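Local coordinates for DUF1573 domain-containing protein (PDB 2QSV) that is of unknown function, possibly linked to cysteine-type peptidase activity, and whose C-terminal part folds into two immunoglobulin-like beta-sandwich domains, at residues 9-14 and 102-107; 79-84 and 98-103; 125-130 and 215-220; 140-145 and 177-182. One frame throughout, in Å; residues are numbered along the deposited sequence. Where two conformers were deposited one is given.

Overall arrangement
The chain forms two beta sandwiches, each pairing a four-stranded antiparallel sheet with a five-stranded mixed one. Interactions 1 and 2 belong to the first sandwich, their centres about 12 Å apart, and share strand 94-105: strand 9-11 flanks it in parallel, strand 76-87 antiparallel. Interactions 3 and 4 lie in the second sandwich, centres about 17 Å apart. Interaction 3 repeats the parallel edge pairing of interaction 1; interaction 4 sits in the other sheet, between the strands of interaction 3 along the chain. L126 packs on I140 and I181. Between sandwiches, centres lie about 23 to 30 Å apart. The two domains thus share one plan, each edging its five-stranded sheet with a parallel strand.

Interaction 1: 9-14 and 102-107; sequences RLLFPI and SLPLVD
F12, just past the end of strand 9-11, lays its side chain against L103 and the carbonyl of S102. F12 CB is 3.7 Å from S102 O and about as close to L103 CD1. With chi1 at -82°, CG stands beside the residue's own backbone N, which keeps the ring near that same carbonyl: CD2 approaches S102 O, which lies at the ring edge near its plane. Beyond CD2 the ring leaves this pairing and reaches V101, V23 and L67 in the core between the sheets.

S102 O is also the acceptor for F12 N, at 2.9 Å and with a nearly straight N-H...O angle of 168°. One step back, S102 N donates to L10 O at 2.8 Å. These two bonds bracket L11, the usual pattern for parallel strands. On the other face, L11 CD1 comes within 3.6 Å of S102 CB and also meets the ring of P104. R9 NH2 comes to 3.3 Å from S102 OG, but that hydroxyl has its stronger partner in D79.

Past S102 the character changes, because P104 has no N-H to give. F12 O meets P104 CD at 3.3 Å, and I14 CA approaches P104 O. Farther along, I14 CG2 packs 3.6 Å from V106 CG1. Edge strand 9-11, which follows strand 3-5 of the other sheet, runs parallel to the last strand, as A' does beside G in immunoglobulin-like folds. Its chemistry implies that directional backbone bonds fix the register around L11, after which proline and aliphatic packing carry the loop alongside the departing strand.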
loop_
_atom_site.group_PDB
_atom_site.type_symbol
_atom_site.label_atom_id
_atom_site.label_comp_id
_atom_site.label_asym_id
_atom_site.label_seq_id
_atom_site.Cartn_x
_atom_site.Cartn_y
_atom_site.Cartn_z
ATOM N N ARG A 9 -1.483 6.287 7.859
ATOM C CA ARG A 9 -1.514 5.007 7.139
ATOM C C ARG A 9 -1.526 3.829 8.113
ATOM O O ARG A 9 -0.849 3.869 9.140
ATOM C CB ARG A 9 -0.273 4.862 6.264
ATOM C CG ARG A 9 -0.303 5.570 4.921
ATOM C CD ARG A 9 0.758 4.954 3.977
ATOM N NE ARG A 9 0.565 3.510 3.760
ATOM C CZ ARG A 9 1.484 2.673 3.271
ATOM N NH1 ARG A 9 2.699 3.103 2.940
ATOM N NH2 ARG A 9 1.190 1.390 3.125
ATOM N N LEU A 10 -2.276 2.785 7.791
ATOM C CA LEU A 10 -2.253 1.546 8.573
ATOM C C LEU A 10 -1.903 0.413 7.610
ATOM O O LEU A 10 -2.366 0.397 6.467
ATOM C CB LEU A 10 -3.587 1.292 9.274
ATOM C CG LEU A 10 -4.128 2.230 10.375
ATOM C CD1 LEU A 10 -5.537 1.821 10.767
ATOM C CD2 LEU A 10 -3.231 2.281 11.617
ATOM N N LEU A 11 -1.061 -0.511 8.050
ATOM C CA LEU A 11 -0.514 -1.512 7.138
ATOM C C LEU A 11 -0.567 -2.871 7.793
ATOM O O LEU A 11 0.025 -3.068 8.862
ATOM C CB LEU A 11 0.915 -1.146 6.723
ATOM C CG LEU A 11 1.731 -2.111 5.855
ATOM C CD1 LEU A 11 1.090 -2.416 4.429
ATOM C CD2 LEU A 11 3.146 -1.547 5.698
ATOM N N PHE A 12 -1.343 -3.776 7.197
ATOM C CA PHE A 12 -1.403 -5.151 7.658
ATOM C C PHE A 12 -0.079 -5.850 7.266
ATOM O O PHE A 12 0.574 -5.442 6.313
ATOM C CB PHE A 12 -2.612 -5.882 7.053
ATOM C CG PHE A 12 -3.906 -5.632 7.775
ATOM C CD1 PHE A 12 -4.229 -6.346 8.930
ATOM C CD2 PHE A 12 -4.802 -4.689 7.298
ATOM C CE1 PHE A 12 -5.426 -6.108 9.628
ATOM C CE2 PHE A 12 -6.011 -4.452 7.959
ATOM C CZ PHE A 12 -6.329 -5.175 9.142
ATOM N N PRO A 13 0.334 -6.887 8.030
ATOM C CA PRO A 13 1.478 -7.660 7.517
ATOM C C PRO A 13 1.114 -8.378 6.181
ATOM O O PRO A 13 -0.082 -8.565 5.881
ATOM C CB PRO A 13 1.761 -8.681 8.617
ATOM C CG PRO A 13 0.503 -8.729 9.470
ATOM C CD PRO A 13 -0.180 -7.389 9.317
ATOM N N ILE A 14 2.128 -8.797 5.429
ATOM C CA ILE A 14 1.937 -9.745 4.310
ATOM C C ILE A 14 1.040 -10.866 4.796
ATOM O O ILE A 14 1.311 -11.494 5.836
ATOM C CB ILE A 14 3.242 -10.376 3.866
ATOM C CG1 ILE A 14 4.254 -9.274 3.528
ATOM C CG2 ILE A 14 3.002 -11.339 2.653
ATOM C CD1 ILE A 14 5.693 -9.701 3.686
ATOM N N SER A 102 -3.686 -0.433 4.120
ATOM C CA SER A 102 -3.028 -1.260 3.099
ATOM C C SER A 102 -2.881 -2.707 3.515
ATOM O O SER A 102 -2.615 -3.027 4.690
ATOM C CB SER A 102 -1.652 -0.707 2.731
ATOM O OG SER A 102 -1.806 0.503 2.020
ATOM N N LEU A 103 -3.085 -3.584 2.541
ATOM C CA LEU A 103 -2.949 -5.017 2.715
ATOM C C LEU A 103 -2.118 -5.591 1.561
ATOM O O LEU A 103 -2.542 -5.503 0.395
ATOM C CB LEU A 103 -4.344 -5.692 2.734
ATOM C CG LEU A 103 -4.413 -7.230 2.746
ATOM C CD1 LEU A 103 -3.710 -7.805 3.996
ATOM C CD2 LEU A 103 -5.870 -7.688 2.645
ATOM N N PRO A 104 -0.936 -6.166 1.879
ATOM C CA PRO A 104 -0.195 -7.013 0.923
ATOM C C PRO A 104 -0.748 -8.427 0.925
ATOM O O PRO A 104 -0.325 -9.254 1.717
ATOM C CB PRO A 104 1.274 -6.986 1.448
ATOM C CG PRO A 104 1.238 -6.056 2.766
ATOM C CD PRO A 104 -0.230 -6.041 3.175
ATOM N N LEU A 105 -1.718 -8.690 0.045
ATOM C CA LEU A 105 -2.410 -9.966 0.014
ATOM C C LEU A 105 -1.673 -10.869 -0.986
ATOM O O LEU A 105 -1.505 -10.504 -2.174
ATOM C CB LEU A 105 -3.894 -9.785 -0.363
ATOM C CG LEU A 105 -4.715 -11.080 -0.403
ATOM C CD1 LEU A 105 -4.794 -11.799 0.963
ATOM C CD2 LEU A 105 -6.150 -10.882 -0.986
ATOM N N VAL A 106 -1.186 -12.017 -0.511
ATOM C CA VAL A 106 -0.410 -12.936 -1.368
ATOM C C VAL A 106 -1.174 -14.255 -1.625
ATOM O O VAL A 106 -2.211 -14.496 -1.013
ATOM C CB VAL A 106 1.067 -13.192 -0.809
ATOM C CG1 VAL A 106 1.849 -11.851 -0.679
ATOM C CG2 VAL A 106 1.055 -13.944 0.513
ATOM N N ASP A 107 -0.638 -15.106 -2.499
ATOM C CA ASP A 107 -1.192 -16.447 -2.746
ATOM C C ASP A 107 -1.157 -17.399 -1.553
ATOM O O ASP A 107 -0.252 -17.361 -0.697
ATOM C CB ASP A 107 -0.463 -17.120 -3.913
ATOM C CG ASP A 107 -0.728 -16.415 -5.246
ATOM O OD1 ASP A 107 -1.836 -16.599 -5.790
ATOM O OD2 ASP A 107 0.145 -15.651 -5.734
#

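Interaction 2: 79-84 and 98-103; sequences DEPLVL and SVMVSL
The carboxylate of D79 meets the S102 hydroxyl almost head-on: S102 OG, only 2.5 Å from D79 OD1, donates to it nearly along the carbon-oxygen bond. R158, from the second domain, forms a salt bridge to the same oxygen, so D79 also ties the two domains together. A second flat group, the peptide linking D79 to E80, has one face overlain by the selenium of selenomethionine M100, with SE 3.6 Å from E80 N. Bends at chi2 (65°) and chi3 (49°) curl the M100 chain back across the neighbouring strand to bring SE there; its CE ends near the P81 ring. P81 CB also rests 3.9 Å from S98 CB.

On the face bearing L82, V99 and V101, L82 CB packs diagonally on V101 CG2 at 3.9 Å, and L25 of the facing sheet touches both L82 and V99. E80 shares that face but turns its carboxylate to S44.

Two hydrogen-bonded pairs join the backbones. L82 N reaches V99 O at 2.7 Å, whereas V101 N approaches E80 O 35° from the carbonyl plane. Such pairs mark antiparallel strands; 76-87 and 94-105, consecutive along the chain, form a beta hairpin inside the first sandwich's five-stranded sheet.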
loop_
_atom_site.group_PDB
_atom_site.type_symbol
_atom_site.label_atom_id
_atom_site.label_comp_id
_atom_site.label_asym_id
_atom_site.label_seq_id
_atom_site.Cartn_x
_atom_site.Cartn_y
_atom_site.Cartn_z
ATOM N N ASP A 79 -5.393 -1.043 -1.177
ATOM C CA ASP A 79 -5.320 0.237 -0.471
ATOM C C ASP A 79 -6.725 0.766 -0.419
ATOM O O ASP A 79 -7.290 1.043 -1.456
ATOM C CB ASP A 79 -4.462 1.247 -1.239
ATOM C CG ASP A 79 -3.055 0.764 -1.452
ATOM O OD1 ASP A 79 -2.325 0.555 -0.461
ATOM O OD2 ASP A 79 -2.652 0.601 -2.617
ATOM N N GLU A 80 -7.318 0.833 0.774
ATOM C CA GLU A 80 -8.689 1.308 0.924
ATOM C C GLU A 80 -8.800 2.210 2.150
ATOM O O GLU A 80 -8.172 1.935 3.170
ATOM C CB GLU A 80 -9.658 0.131 1.049
ATOM C CG GLU A 80 -9.889 -0.691 -0.252
ATOM C CD GLU A 80 -11.113 -1.589 -0.150
ATOM O OE1 GLU A 80 -12.155 -1.187 0.449
ATOM O OE2 GLU A 80 -11.033 -2.716 -0.641
ATOM N N PRO A 81 -9.587 3.301 2.047
ATOM C CA PRO A 81 -9.666 4.243 3.173
ATOM C C PRO A 81 -10.575 3.803 4.328
ATOM O O PRO A 81 -11.620 3.168 4.146
ATOM C CB PRO A 81 -10.207 5.528 2.520
ATOM C CG PRO A 81 -11.117 5.007 1.400
ATOM C CD PRO A 81 -10.412 3.739 0.888
ATOM N N LEU A 82 -10.152 4.132 5.534
ATOM C CA LEU A 82 -11.056 4.142 6.675
ATOM C C LEU A 82 -11.586 5.598 6.785
ATOM O O LEU A 82 -10.821 6.553 6.976
ATOM C CB LEU A 82 -10.284 3.694 7.920
ATOM C CG LEU A 82 -11.041 3.743 9.250
ATOM C CD1 LEU A 82 -11.931 2.520 9.347
ATOM C CD2 LEU A 82 -10.052 3.767 10.413
ATOM N N VAL A 83 -12.887 5.788 6.620
ATOM C CA VAL A 83 -13.397 7.171 6.552
ATOM C C VAL A 83 -13.998 7.626 7.892
ATOM O O VAL A 83 -14.945 7.031 8.407
ATOM C CB VAL A 83 -14.363 7.398 5.351
ATOM C CG1 VAL A 83 -14.680 8.910 5.191
ATOM C CG2 VAL A 83 -13.729 6.855 4.062
ATOM N N LEU A 84 -13.422 8.691 8.442
ATOM C CA LEU A 84 -13.870 9.236 9.733
ATOM C C LEU A 84 -14.634 10.553 9.613
ATOM O O LEU A 84 -14.102 11.547 9.139
ATOM C CB LEU A 84 -12.677 9.422 10.674
ATOM C CG LEU A 84 -11.906 8.127 10.932
ATOM C CD1 LEU A 84 -10.659 8.471 11.713
ATOM C CD2 LEU A 84 -12.761 7.071 11.645
ATOM N N SER A 98 -9.796 10.635 6.175
ATOM C CA SER A 98 -9.559 9.227 5.985
ATOM C C SER A 98 -8.127 8.788 6.317
ATOM O O SER A 98 -7.171 9.546 6.203
ATOM C CB SER A 98 -9.965 8.799 4.583
ATOM O OG SER A 98 -9.118 9.407 3.659
ATOM N N VAL A 99 -8.021 7.557 6.784
ATOM C CA VAL A 99 -6.750 6.892 6.995
ATOM C C VAL A 99 -6.692 5.794 5.943
ATOM O O VAL A 99 -7.645 5.016 5.812
ATOM C CB VAL A 99 -6.691 6.300 8.443
ATOM C CG1 VAL A 99 -5.493 5.350 8.631
ATOM C CG2 VAL A 99 -6.607 7.458 9.463
HETATM N N MSE A 100 -5.596 5.738 5.196
HETATM C CA MSE A 100 -5.417 4.678 4.202
HETATM C C MSE A 100 -4.991 3.379 4.872
HETATM O O MSE A 100 -4.032 3.350 5.632
HETATM C CB MSE A 100 -4.407 5.074 3.129
HETATM C CG MSE A 100 -4.441 4.157 1.869
HETATM SE SE MSE A 100 -6.131 4.230 0.839
HETATM C CE MSE A 100 -6.380 6.172 0.665
ATOM N N VAL A 101 -5.726 2.308 4.601
ATOM C CA VAL A 101 -5.412 1.006 5.116
ATOM C C VAL A 101 -4.879 0.140 3.947
ATOM O O VAL A 101 -5.544 -0.004 2.911
ATOM C CB VAL A 101 -6.662 0.387 5.779
ATOM C CG1 VAL A 101 -6.332 -0.912 6.480
ATOM C CG2 VAL A 101 -7.358 1.400 6.757
ATOM N N SER A 102 -3.686 -0.433 4.120
ATOM C CA SER A 102 -3.028 -1.260 3.099
ATOM C C SER A 102 -2.881 -2.707 3.515
ATOM O O SER A 102 -2.615 -3.027 4.690
ATOM C CB SER A 102 -1.652 -0.707 2.731
ATOM O OG SER A 102 -1.806 0.503 2.020
ATOM N N LEU A 103 -3.085 -3.584 2.541
ATOM C CA LEU A 103 -2.949 -5.017 2.715
ATOM C C LEU A 103 -2.118 -5.591 1.561
ATOM O O LEU A 103 -2.542 -5.503 0.395
ATOM C CB LEU A 103 -4.344 -5.692 2.734
ATOM C CG LEU A 103 -4.413 -7.230 2.746
ATOM C CD1 LEU A 103 -3.710 -7.805 3.996
ATOM C CD2 LEU A 103 -5.870 -7.688 2.645
#

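Interaction 3: 125-130 and 215-220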
loop_
_atom_site.group_PDB
_atom_site.type_symbol
_atom_site.label_atom_id
_atom_site.label_comp_id
_atom_site.label_asym_id
_atom_site.label_seq_id
_atom_site.Cartn_x
_atom_site.Cartn_y
_atom_site.Cartn_z
ATOM N N TYR A 125 17.942 -2.901 -7.164
ATOM C CA TYR A 125 18.602 -1.673 -6.785
ATOM C C TYR A 125 18.892 -0.917 -8.058
ATOM O O TYR A 125 19.643 -1.382 -8.907
ATOM C CB TYR A 125 19.891 -1.977 -6.016
ATOM C CG TYR A 125 20.597 -0.716 -5.478
ATOM C CD1 TYR A 125 20.282 -0.186 -4.231
ATOM C CD2 TYR A 125 21.584 -0.070 -6.229
ATOM C CE1 TYR A 125 20.950 0.969 -3.723
ATOM C CE2 TYR A 125 22.251 1.082 -5.743
ATOM C CZ TYR A 125 21.924 1.589 -4.492
ATOM O OH TYR A 125 22.590 2.723 -4.015
ATOM N N LEU A 126 18.278 0.236 -8.216
ATOM C CA LEU A 126 18.518 1.042 -9.386
ATOM C C LEU A 126 18.881 2.479 -8.967
ATOM O O LEU A 126 18.041 3.211 -8.437
ATOM C CB LEU A 126 17.265 1.060 -10.306
ATOM C CG LEU A 126 17.309 2.041 -11.501
ATOM C CD1 LEU A 126 18.410 1.687 -12.513
ATOM C CD2 LEU A 126 15.954 2.114 -12.238
ATOM N N ASP A 127 20.116 2.889 -9.237
ATOM C CA ASP A 127 20.498 4.282 -8.972
ATOM C C ASP A 127 20.502 5.009 -10.289
ATOM O O ASP A 127 21.361 4.759 -11.139
ATOM C CB ASP A 127 21.873 4.364 -8.266
ATOM C CG ASP A 127 22.185 5.784 -7.700
ATOM O OD1 ASP A 127 21.589 6.812 -8.127
ATOM O OD2 ASP A 127 23.045 5.844 -6.802
HETATM N N MSE A 128 19.520 5.880 -10.496
HETATM C CA MSE A 128 19.422 6.610 -11.758
HETATM C C MSE A 128 20.356 7.819 -11.897
HETATM O O MSE A 128 20.394 8.465 -12.951
HETATM C CB MSE A 128 17.991 7.017 -12.009
HETATM C CG MSE A 128 17.098 5.802 -12.055
HETATM SE SE MSE A 128 15.326 6.269 -12.500
HETATM C CE MSE A 128 15.544 7.266 -14.109
ATOM N N GLY A 129 21.130 8.090 -10.859
ATOM C CA GLY A 129 22.023 9.240 -10.836
ATOM C C GLY A 129 21.314 10.589 -10.852
ATOM O O GLY A 129 20.198 10.740 -10.332
ATOM N N GLN A 130 21.980 11.565 -11.466
ATOM C CA GLN A 130 21.516 12.939 -11.558
ATOM C C GLN A 130 20.658 13.141 -12.796
ATOM O O GLN A 130 21.080 12.825 -13.901
ATOM C CB GLN A 130 22.717 13.893 -11.557
ATOM C CG GLN A 130 22.385 15.341 -11.871
ATOM C CD GLN A 130 23.494 16.291 -11.465
ATOM O OE1 GLN A 130 23.549 16.749 -10.318
ATOM N NE2 GLN A 130 24.382 16.593 -12.404
ATOM N N LYS A 215 14.558 -0.850 -4.895
ATOM C CA LYS A 215 14.919 0.505 -4.468
ATOM C C LYS A 215 15.432 1.318 -5.639
ATOM O O LYS A 215 16.389 0.945 -6.297
ATOM C CB LYS A 215 15.983 0.488 -3.359
ATOM C CG LYS A 215 16.618 1.900 -3.115
ATOM C CD LYS A 215 15.596 2.917 -2.546
ATOM C CE LYS A 215 15.113 2.513 -1.155
ATOM N NZ LYS A 215 13.731 2.912 -0.856
ATOM N N VAL A 216 14.759 2.418 -5.912
ATOM C CA VAL A 216 15.141 3.351 -6.935
ATOM C C VAL A 216 15.670 4.663 -6.292
ATOM O O VAL A 216 15.017 5.261 -5.421
ATOM C CB VAL A 216 13.945 3.662 -7.858
ATOM C CG1 VAL A 216 14.335 4.632 -9.001
ATOM C CG2 VAL A 216 13.348 2.344 -8.453
ATOM N N LYS A 217 16.848 5.077 -6.723
ATOM C CA LYS A 217 17.462 6.352 -6.344
ATOM C C LYS A 217 17.619 7.289 -7.525
ATOM O O LYS A 217 17.891 6.859 -8.663
ATOM C CB LYS A 217 18.822 6.113 -5.722
ATOM C CG LYS A 217 18.738 5.517 -4.363
ATOM C CD LYS A 217 20.158 5.213 -3.854
ATOM C CE LYS A 217 20.051 4.572 -2.491
ATOM N NZ LYS A 217 21.426 4.263 -2.005
ATOM N N ALA A 218 17.417 8.577 -7.251
ATOM C CA ALA A 218 17.543 9.630 -8.237
ATOM C C ALA A 218 17.871 10.953 -7.511
ATOM O O ALA A 218 17.450 11.157 -6.374
ATOM C CB ALA A 218 16.253 9.752 -9.047
ATOM N N GLU A 219 18.648 11.821 -8.155
ATOM C CA GLU A 219 18.923 13.177 -7.629
ATOM C C GLU A 219 18.752 14.228 -8.717
ATOM O O GLU A 219 18.876 13.919 -9.916
ATOM C CB GLU A 219 20.301 13.266 -6.952
ATOM C CG GLU A 219 21.468 12.924 -7.842
ATOM C CD GLU A 219 22.730 12.542 -7.050
ATOM O OE1 GLU A 219 23.173 13.364 -6.206
ATOM O OE2 GLU A 219 23.278 11.427 -7.289
ATOM N N LEU A 220 18.445 15.460 -8.315
ATOM C CA LEU A 220 18.115 16.509 -9.285
ATOM C C LEU A 220 19.239 16.843 -10.272
ATOM O O LEU A 220 20.407 16.805 -9.912
ATOM C CB LEU A 220 17.618 17.778 -8.582
ATOM C CG LEU A 220 16.179 17.687 -8.091
ATOM C CD1 LEU A 220 15.791 18.977 -7.384
ATOM C CD2 LEU A 220 15.250 17.419 -9.257
HETATM O O HOH W 1 20.988 9.378 -7.543
#
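Y125 and K215 open a parallel pairing of the edge strand 125-130 with the last strand of the second immunoglobulin-like domain, like A' with G, and a beta bulge at M128-G129 breaks its register.

The backbone bonds record the shift. L126 N gives to K215 O and K217 N to L126 O, both nearly straight, and M128 N follows to K217 O at 2.6 Å. Then 125-130 takes one extra residue: the next bond is E219 N to G129 O at 2.9 Å, with the donor 31° out of the carbonyl plane. G129 has a positive phi of 66°, which lets the chain turn through the bulge. An Asx turn braces it, G129 N donating to D127 OD1 at 3.1 Å.

Polar side chains gather on the face of Y125, D127, K217 and E219. K217 runs fully extended beyond CG, and its NZ donates to Y125 OH at 2.8 Å, close to the plane of the ring and at its edge. K215 instead sends its ammonium to a salt bridge with D199.

Apolar contacts occupy the other face. The selenium of selenomethionine M128 lies 4.0 Å from V216 CG1, the two side chains slanting across one another, and M128 CB faces the methyl of A218. L126 also packs on A138 and M128 on T136, towards the second sheet.

At the bulge a water links the two strands, hydrogen-bonded to D127 OD1 at 2.7 Å and to E219 OE2 at 3.1 Å.

Interaction 4: 140-145 and 177-182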
loop_
_atom_site.group_PDB
_atom_site.type_symbol
_atom_site.label_atom_id
_atom_site.label_comp_id
_atom_site.label_asym_id
_atom_site.label_seq_id
_atom_site.Cartn_x
_atom_site.Cartn_y
_atom_site.Cartn_z
ATOM N N ILE A 140 13.679 -2.251 -16.089
ATOM C CA ILE A 140 14.294 -3.373 -15.429
ATOM C C ILE A 140 13.687 -4.625 -16.033
ATOM O O ILE A 140 12.470 -4.738 -16.122
ATOM C CB ILE A 140 14.074 -3.312 -13.893
ATOM C CG1 ILE A 140 15.059 -2.288 -13.260
ATOM C CG2 ILE A 140 14.245 -4.672 -13.207
ATOM C CD1 ILE A 140 14.798 -2.040 -11.795
ATOM N N GLU A 141 14.538 -5.563 -16.433
ATOM C CA GLU A 141 14.066 -6.824 -16.959
ATOM C C GLU A 141 13.670 -7.760 -15.838
ATOM O O GLU A 141 14.437 -8.040 -14.893
ATOM C CB GLU A 141 15.135 -7.468 -17.873
ATOM C CG GLU A 141 14.641 -8.811 -18.450
ATOM C CD GLU A 141 15.579 -9.438 -19.491
ATOM O OE1 GLU A 141 16.796 -9.383 -19.356
ATOM O OE2 GLU A 141 15.080 -10.053 -20.426
ATOM N N ILE A 142 12.448 -8.228 -15.915
ATOM C CA ILE A 142 11.978 -9.160 -14.960
ATOM C C ILE A 142 11.936 -10.543 -15.594
ATOM O O ILE A 142 11.233 -10.748 -16.566
ATOM C CB ILE A 142 10.576 -8.783 -14.458
ATOM C CG1 ILE A 142 10.609 -7.447 -13.660
ATOM C CG2 ILE A 142 9.988 -9.971 -13.669
ATOM C CD1 ILE A 142 9.180 -7.013 -13.177
ATOM N N ARG A 143 12.585 -11.493 -14.944
ATOM C CA ARG A 143 12.778 -12.773 -15.521
ATOM C C ARG A 143 12.033 -13.833 -14.709
ATOM O O ARG A 143 12.051 -13.796 -13.467
ATOM C CB ARG A 143 14.264 -13.038 -15.491
ATOM C CG ARG A 143 14.729 -13.871 -16.596
ATOM C CD ARG A 143 16.214 -14.074 -16.524
ATOM N NE ARG A 143 16.484 -15.486 -16.752
ATOM C CZ ARG A 143 17.692 -16.039 -16.787
ATOM N NH1 ARG A 143 18.769 -15.282 -16.585
ATOM N NH2 ARG A 143 17.819 -17.359 -16.968
ATOM N N ASN A 144 11.379 -14.770 -15.403
ATOM C CA ASN A 144 10.840 -15.968 -14.743
ATOM C C ASN A 144 11.756 -17.157 -14.913
ATOM O O ASN A 144 12.007 -17.663 -16.058
ATOM C CB ASN A 144 9.374 -16.278 -15.216
ATOM C CG ASN A 144 8.803 -17.551 -14.574
ATOM O OD1 ASN A 144 9.245 -17.965 -13.503
ATOM N ND2 ASN A 144 7.792 -18.148 -15.198
ATOM N N VAL A 145 12.280 -17.652 -13.782
ATOM C CA VAL A 145 13.150 -18.802 -13.819
ATOM C C VAL A 145 12.457 -19.970 -13.171
ATOM O O VAL A 145 13.077 -20.969 -12.942
ATOM C CB VAL A 145 14.613 -18.559 -13.264
ATOM C CG1 VAL A 145 15.327 -17.496 -14.075
ATOM C CG2 VAL A 145 14.603 -18.218 -11.738
ATOM N N THR A 177 9.920 -9.885 -19.079
ATOM C CA THR A 177 9.156 -8.708 -19.491
ATOM C C THR A 177 9.933 -7.469 -19.008
ATOM O O THR A 177 10.804 -7.573 -18.145
ATOM C CB THR A 177 7.681 -8.756 -19.021
ATOM O OG1 THR A 177 6.935 -7.774 -19.721
ATOM C CG2 THR A 177 7.481 -8.506 -17.472
ATOM N N LEU A 178 9.661 -6.317 -19.586
ATOM C CA LEU A 178 10.278 -5.085 -19.069
ATOM C C LEU A 178 9.333 -4.402 -18.089
ATOM O O LEU A 178 8.119 -4.330 -18.319
ATOM C CB LEU A 178 10.611 -4.143 -20.233
ATOM C CG LEU A 178 11.783 -4.636 -21.056
ATOM C CD1 LEU A 178 12.096 -3.676 -22.180
ATOM C CD2 LEU A 178 12.968 -4.794 -20.157
ATOM N N LEU A 179 9.905 -3.974 -16.971
ATOM C CA LEU A 179 9.269 -3.025 -16.043
ATOM C C LEU A 179 9.675 -1.645 -16.478
ATOM O O LEU A 179 10.843 -1.320 -16.458
ATOM C CB LEU A 179 9.738 -3.290 -14.604
ATOM C CG LEU A 179 9.087 -2.448 -13.480
ATOM C CD1 LEU A 179 7.595 -2.684 -13.390
ATOM C CD2 LEU A 179 9.797 -2.812 -12.178
ATOM N N ARG A 180 8.741 -0.830 -16.956
ATOM C CA ARG A 180 9.161 0.486 -17.447
ATOM C C ARG A 180 9.031 1.480 -16.283
ATOM O O ARG A 180 7.967 1.667 -15.788
ATOM C CB ARG A 180 8.239 0.999 -18.555
ATOM C CG ARG A 180 7.963 -0.017 -19.668
ATOM C CD ARG A 180 9.093 -0.173 -20.543
ATOM N NE ARG A 180 8.725 -0.981 -21.724
ATOM C CZ ARG A 180 9.495 -1.062 -22.806
ATOM N NH1 ARG A 180 10.609 -0.353 -22.838
ATOM N NH2 ARG A 180 9.171 -1.845 -23.840
ATOM N N ILE A 181 10.118 2.143 -15.935
ATOM C CA ILE A 181 10.197 3.035 -14.781
ATOM C C ILE A 181 10.406 4.460 -15.331
ATOM O O ILE A 181 11.099 4.666 -16.336
ATOM C CB ILE A 181 11.355 2.580 -13.864
ATOM C CG1 ILE A 181 11.008 1.196 -13.297
ATOM C CG2 ILE A 181 11.689 3.622 -12.724
ATOM C CD1 ILE A 181 12.214 0.390 -12.862
ATOM N N ALA A 182 9.730 5.431 -14.720
ATOM C CA ALA A 182 9.986 6.850 -15.029
ATOM C C ALA A 182 10.052 7.685 -13.730
ATOM O O ALA A 182 9.236 7.468 -12.809
ATOM C CB ALA A 182 8.936 7.403 -16.005
#
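I140 pairs with L179, and I142 with T177, as the two hydrogen-bonded pairs of a pair of antiparallel strands. The straightest of their four backbone bonds is I142 N to T177 O, 2.8 Å with 172° at the hydrogen; L179 N gives to I140 O at the same length. Between them, in the non-hydrogen-bonded pair with E141, L178 lays CD2 3.9 Å from E141 CA.

On the inner face the terminal methyls I140 CD1 and I181 CD1 touch at 3.7 Å as the two chains slant past each other, and I142 CD1 rests against L179 CB at 4.0 Å. Chi1 near -66° places I142 CG1 beside its own backbone N, from where CD1 extends to L179.

The next shell closes over these groups. I214 packs on I140 and L179, L150 and L152 on I142, and V155 on L179, all from the opposing sheet; I181 touches L162, a residue of the sodium site. On the outer face E141 OE2 bonds S176 OG, and L178 CD1 lies 3.5 Å above one face of the R180 guanidinium, offset toward its rim; D167 holds that guanidinium by a salt bridge. Chemically, the inner face is mainly aliphatic, T177 the polar exception, while the outer mixes E141 and R180 with L178.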